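Local atomic coordinates of alpha-galactosidase (Thermus thermophilus, PDB entry 6LCJ), a protein that probably hydrolyses terminal alpha-galactosidic linkages as a thermostable hexameric glycosidase of family GH36. Residues R47-P61 / P75-W88. Residues are numbered along the deposited sequence; the frame is centred on the assembly and turned at random.
Sequences RHGWQSWSLAAWVDP and PQADDPFLLEAGAW
Asp78 OD2 is gripped end-on by the guanidinium of Arg47, whose NH2 lies 2.7 Å from it and whose NH1 lies 2.8 Å away, a salt bridge with both nitrogens on one oxygen. This contact closes the loop of an antiparallel hairpin, strands 44-48 and 56-59 at the edge of the N-terminal beta domain, against the segment that leads into helix 80-84; at the loop's far end Trp53 touches Asp304 and Gln51 touches Tyr307, on loops of the TIM-barrel domain. The guanidinium and carboxylate planes stand 86° apart and both nitrogens share OD2, so this is not the coplanar pairing over two oxygens; NH2 comes in from above the carboxylate plane. Arg47 NH1 also donates to Leu55 O across the hairpin loop, almost within the guanidinium plane, which fixes the group's rotation, while Leu82 CD2 lies over one face. The other carboxylate oxygen, Asp78 OD1, accepts from two backbone amides: Trp50 N meets it on the syn side at 2.8 Å, and Asp79 N on the anti side. Replacing Asp78 by an alanine would probably leave the buried guanidinium of Arg47 without this countercharge and take from Trp50 N the acceptor OD1. Ser54, the last residue of the type I turn that starts at Gln51, has OG anti to its carbonyl carbon (chi1 -67°) and reaches Ala77 O with it at 2.6 Å. A water donates to Asp78 OD2 and accepts from Leu55 N, adding a bridge between the segments. The indole of Trp50 takes Asp79 CB against one face, 3.4 Å above its plane and toward the rim; Trp50 NE1 is hydrogen-bonded to Glu317 OE2. At the outer end, Trp88, whose NE1 donates to Gln63 O, packs against Val59 of the edge strand 56-59: Val59 CG2 makes a CH-pi contact 3.6 Å from the centroid of the Trp88 six-membered ring, only 6° off the ring normal, while Arg47 CG approaches Trp88 CE3 obliquely at 3.9 Å.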
# COMPACT_ATOMS: atom_id res chain seq x y z
N ARG E 47 -9.20 -29.46 -16.40
CA ARG E 47 -8.87 -29.06 -15.05
C ARG E 47 -9.53 -30.06 -14.11
O ARG E 47 -10.74 -29.99 -13.88
CB ARG E 47 -9.33 -27.63 -14.81
CG ARG E 47 -8.77 -26.99 -13.56
CD ARG E 47 -9.67 -27.21 -12.36
NE ARG E 47 -9.11 -26.58 -11.18
CZ ARG E 47 -9.56 -26.76 -9.94
NH1 ARG E 47 -10.60 -27.56 -9.73
NH2 ARG E 47 -8.98 -26.14 -8.92
N HIS E 48 -8.75 -31.01 -13.60
CA HIS E 48 -9.28 -32.01 -12.67
C HIS E 48 -9.05 -31.59 -11.22
O HIS E 48 -7.92 -31.56 -10.73
CB HIS E 48 -8.65 -33.38 -12.91
CG HIS E 48 -9.31 -34.44 -12.10
ND1 HIS E 48 -8.68 -35.10 -11.07
CD2 HIS E 48 -10.60 -34.87 -12.10
CE1 HIS E 48 -9.53 -35.93 -10.50
NE2 HIS E 48 -10.70 -35.81 -11.11
N GLY E 49 -10.14 -31.28 -10.52
CA GLY E 49 -10.05 -30.92 -9.11
C GLY E 49 -9.67 -32.09 -8.22
O GLY E 49 -9.73 -33.27 -8.59
N TRP E 50 -9.30 -31.74 -6.98
CA TRP E 50 -8.66 -32.70 -6.08
C TRP E 50 -9.64 -33.73 -5.53
O TRP E 50 -9.34 -34.92 -5.49
CB TRP E 50 -8.01 -31.96 -4.93
CG TRP E 50 -7.22 -32.84 -4.01
CD1 TRP E 50 -6.39 -33.87 -4.36
CD2 TRP E 50 -7.17 -32.75 -2.59
NE1 TRP E 50 -5.82 -34.42 -3.23
CE2 TRP E 50 -6.28 -33.74 -2.13
CE3 TRP E 50 -7.78 -31.90 -1.64
CZ2 TRP E 50 -5.99 -33.93 -0.78
CZ3 TRP E 50 -7.50 -32.07 -0.31
CH2 TRP E 50 -6.61 -33.08 0.12
N GLN E 51 -10.80 -33.28 -5.05
CA GLN E 51 -11.70 -34.13 -4.29
C GLN E 51 -13.10 -34.11 -4.90
O GLN E 51 -13.37 -33.44 -5.91
CB GLN E 51 -11.70 -33.74 -2.80
CG GLN E 51 -11.91 -32.27 -2.52
CD GLN E 51 -13.02 -32.01 -1.52
OE1 GLN E 51 -14.07 -32.67 -1.57
NE2 GLN E 51 -12.81 -31.05 -0.61
N SER E 52 -14.00 -34.87 -4.27
CA SER E 52 -15.37 -35.06 -4.77
C SER E 52 -16.03 -33.75 -5.17
O SER E 52 -16.54 -33.63 -6.29
CB SER E 52 -16.20 -35.75 -3.69
OG SER E 52 -15.79 -37.10 -3.53
N TRP E 53 -16.05 -32.77 -4.27
CA TRP E 53 -16.74 -31.51 -4.51
C TRP E 53 -15.99 -30.60 -5.47
O TRP E 53 -16.58 -29.65 -6.00
CB TRP E 53 -17.00 -30.79 -3.17
CG TRP E 53 -17.67 -31.69 -2.15
CD1 TRP E 53 -18.60 -32.66 -2.41
CD2 TRP E 53 -17.42 -31.74 -0.74
NE1 TRP E 53 -18.96 -33.29 -1.25
CE2 TRP E 53 -18.25 -32.75 -0.21
CE3 TRP E 53 -16.60 -31.02 0.13
CZ2 TRP E 53 -18.27 -33.06 1.16
CZ3 TRP E 53 -16.62 -31.34 1.50
CH2 TRP E 53 -17.45 -32.34 2.00
N SER E 54 -14.70 -30.86 -5.71
CA SER E 54 -13.88 -29.96 -6.51
C SER E 54 -14.35 -29.91 -7.96
O SER E 54 -14.96 -30.85 -8.48
CB SER E 54 -12.42 -30.40 -6.46
OG SER E 54 -11.90 -30.22 -5.16
N LEU E 55 -14.06 -28.79 -8.61
CA LEU E 55 -14.43 -28.62 -10.01
C LEU E 55 -13.58 -29.52 -10.91
O LEU E 55 -12.35 -29.52 -10.83
CB LEU E 55 -14.26 -27.17 -10.44
CG LEU E 55 -14.53 -26.99 -11.94
CD1 LEU E 55 -16.00 -26.75 -12.21
CD2 LEU E 55 -13.66 -25.89 -12.55
N ALA E 56 -14.26 -30.28 -11.77
CA ALA E 56 -13.63 -30.94 -12.90
C ALA E 56 -14.32 -30.45 -14.17
O ALA E 56 -15.54 -30.63 -14.31
CB ALA E 56 -13.73 -32.46 -12.78
N ALA E 57 -13.56 -29.84 -15.07
CA ALA E 57 -14.15 -29.27 -16.28
C ALA E 57 -13.04 -28.85 -17.23
O ALA E 57 -11.88 -28.72 -16.83
CB ALA E 57 -15.04 -28.06 -15.95
N TRP E 58 -13.43 -28.61 -18.49
CA TRP E 58 -12.54 -28.02 -19.49
C TRP E 58 -12.57 -26.51 -19.35
O TRP E 58 -13.64 -25.90 -19.33
CB TRP E 58 -12.97 -28.42 -20.90
CG TRP E 58 -12.67 -29.86 -21.24
CD1 TRP E 58 -13.52 -30.94 -21.10
CD2 TRP E 58 -11.44 -30.39 -21.75
NE1 TRP E 58 -12.88 -32.09 -21.50
CE2 TRP E 58 -11.61 -31.79 -21.90
CE3 TRP E 58 -10.21 -29.81 -22.09
CZ2 TRP E 58 -10.60 -32.61 -22.39
CZ3 TRP E 58 -9.20 -30.64 -22.57
CH2 TRP E 58 -9.41 -32.02 -22.72
N VAL E 59 -11.39 -25.90 -19.24
CA VAL E 59 -11.29 -24.45 -19.09
C VAL E 59 -10.37 -23.89 -20.18
O VAL E 59 -9.64 -24.62 -20.86
CB VAL E 59 -10.79 -24.02 -17.70
CG1 VAL E 59 -11.60 -24.68 -16.61
CG2 VAL E 59 -9.30 -24.33 -17.55
N ASP E 60 -10.42 -22.57 -20.31
CA ASP E 60 -9.55 -21.84 -21.22
C ASP E 60 -8.27 -21.49 -20.48
O ASP E 60 -8.30 -20.68 -19.55
CB ASP E 60 -10.25 -20.58 -21.71
CG ASP E 60 -9.48 -19.84 -22.79
OD1 ASP E 60 -8.29 -20.15 -23.06
OD2 ASP E 60 -10.08 -18.92 -23.38
N PRO E 61 -7.12 -22.06 -20.85
CA PRO E 61 -5.89 -21.75 -20.12
C PRO E 61 -5.38 -20.35 -20.39
O PRO E 61 -4.37 -19.97 -19.79
CB PRO E 61 -4.89 -22.80 -20.63
CG PRO E 61 -5.54 -23.47 -21.81
CD PRO E 61 -6.84 -22.79 -22.11
N PRO E 75 -10.11 -24.85 2.10
CA PRO E 75 -9.66 -26.22 2.43
C PRO E 75 -10.71 -27.30 2.15
O PRO E 75 -10.34 -28.47 1.95
CB PRO E 75 -9.32 -26.14 3.92
CG PRO E 75 -9.03 -24.68 4.16
CD PRO E 75 -9.98 -23.94 3.25
N GLN E 76 -12.00 -26.96 2.11
CA GLN E 76 -13.04 -27.94 1.81
C GLN E 76 -13.53 -27.87 0.37
O GLN E 76 -14.47 -28.59 0.02
CB GLN E 76 -14.22 -27.78 2.78
CG GLN E 76 -15.24 -26.75 2.37
CD GLN E 76 -15.81 -26.01 3.57
OE1 GLN E 76 -15.09 -25.77 4.53
NE2 GLN E 76 -17.09 -25.64 3.52
N ALA E 77 -12.92 -27.02 -0.46
CA ALA E 77 -13.27 -26.87 -1.87
C ALA E 77 -12.34 -27.64 -2.80
O ALA E 77 -12.79 -28.24 -3.78
CB ALA E 77 -13.28 -25.39 -2.26
N ASP E 78 -11.04 -27.65 -2.51
CA ASP E 78 -10.07 -28.25 -3.42
C ASP E 78 -8.75 -28.41 -2.67
O ASP E 78 -8.63 -28.04 -1.50
CB ASP E 78 -9.92 -27.39 -4.68
CG ASP E 78 -9.61 -28.20 -5.94
OD1 ASP E 78 -8.90 -29.23 -5.85
OD2 ASP E 78 -10.06 -27.79 -7.03
N ASP E 79 -7.77 -28.98 -3.35
CA ASP E 79 -6.38 -28.89 -2.95
C ASP E 79 -6.01 -27.42 -2.77
O ASP E 79 -6.05 -26.66 -3.75
CB ASP E 79 -5.51 -29.56 -4.02
CG ASP E 79 -4.03 -29.62 -3.67
OD1 ASP E 79 -3.52 -28.77 -2.89
OD2 ASP E 79 -3.36 -30.51 -4.23
N PRO E 80 -5.65 -26.98 -1.56
CA PRO E 80 -5.37 -25.54 -1.35
C PRO E 80 -4.33 -24.97 -2.30
O PRO E 80 -4.46 -23.81 -2.70
CB PRO E 80 -4.90 -25.48 0.10
CG PRO E 80 -5.55 -26.66 0.75
CD PRO E 80 -5.55 -27.75 -0.30
N PHE E 81 -3.34 -25.76 -2.71
CA PHE E 81 -2.38 -25.28 -3.70
C PHE E 81 -3.08 -24.88 -4.99
O PHE E 81 -2.84 -23.79 -5.53
CB PHE E 81 -1.33 -26.36 -3.98
CG PHE E 81 -0.33 -25.97 -5.03
CD1 PHE E 81 -0.60 -26.19 -6.38
CD2 PHE E 81 0.88 -25.38 -4.68
CE1 PHE E 81 0.31 -25.83 -7.37
CE2 PHE E 81 1.80 -25.02 -5.66
CZ PHE E 81 1.50 -25.24 -7.00
N LEU E 82 -3.95 -25.75 -5.51
CA LEU E 82 -4.67 -25.48 -6.75
C LEU E 82 -5.47 -24.18 -6.70
O LEU E 82 -5.79 -23.62 -7.74
CB LEU E 82 -5.63 -26.63 -7.06
CG LEU E 82 -5.21 -27.80 -7.96
CD1 LEU E 82 -3.82 -28.29 -7.61
CD2 LEU E 82 -6.23 -28.91 -7.80
N LEU E 83 -5.83 -23.72 -5.50
CA LEU E 83 -6.69 -22.56 -5.34
C LEU E 83 -5.93 -21.28 -5.02
O LEU E 83 -6.50 -20.20 -5.12
CB LEU E 83 -7.72 -22.82 -4.24
CG LEU E 83 -8.76 -23.92 -4.51
CD1 LEU E 83 -9.76 -23.98 -3.38
CD2 LEU E 83 -9.46 -23.70 -5.84
N GLU E 84 -4.66 -21.37 -4.62
CA GLU E 84 -3.85 -20.19 -4.38
C GLU E 84 -2.98 -19.80 -5.57
O GLU E 84 -2.32 -18.77 -5.52
CB GLU E 84 -2.94 -20.38 -3.14
CG GLU E 84 -3.61 -20.92 -1.88
CD GLU E 84 -4.46 -19.89 -1.13
OE1 GLU E 84 -4.09 -18.69 -1.14
OE2 GLU E 84 -5.50 -20.27 -0.54
N ALA E 85 -2.97 -20.60 -6.63
CA ALA E 85 -2.02 -20.43 -7.72
C ALA E 85 -2.60 -19.59 -8.85
O ALA E 85 -3.80 -19.64 -9.13
CB ALA E 85 -1.57 -21.79 -8.26
N GLY E 86 -1.73 -18.80 -9.50
CA GLY E 86 -2.16 -17.97 -10.61
C GLY E 86 -2.26 -18.69 -11.94
O GLY E 86 -2.95 -18.22 -12.84
N ALA E 87 -1.59 -19.83 -12.08
CA ALA E 87 -1.69 -20.64 -13.27
C ALA E 87 -2.73 -21.73 -13.05
O ALA E 87 -3.33 -21.85 -11.98
CB ALA E 87 -0.32 -21.21 -13.64
N TRP E 88 -2.98 -22.53 -14.08
CA TRP E 88 -4.03 -23.54 -14.04
C TRP E 88 -3.42 -24.88 -13.64
O TRP E 88 -2.72 -25.51 -14.45
CB TRP E 88 -4.72 -23.65 -15.39
CG TRP E 88 -5.73 -22.58 -15.68
CD1 TRP E 88 -5.58 -21.51 -16.51
CD2 TRP E 88 -7.06 -22.49 -15.14
NE1 TRP E 88 -6.72 -20.76 -16.53
CE2 TRP E 88 -7.65 -21.34 -15.70
CE3 TRP E 88 -7.80 -23.26 -14.25
CZ2 TRP E 88 -8.95 -20.95 -15.39
CZ3 TRP E 88 -9.09 -22.88 -13.96
CH2 TRP E 88 -9.65 -21.73 -14.52
O HOH W 1 -10.65 -30.07 -0.06
O HOH W 2 -12.63 -26.52 -6.97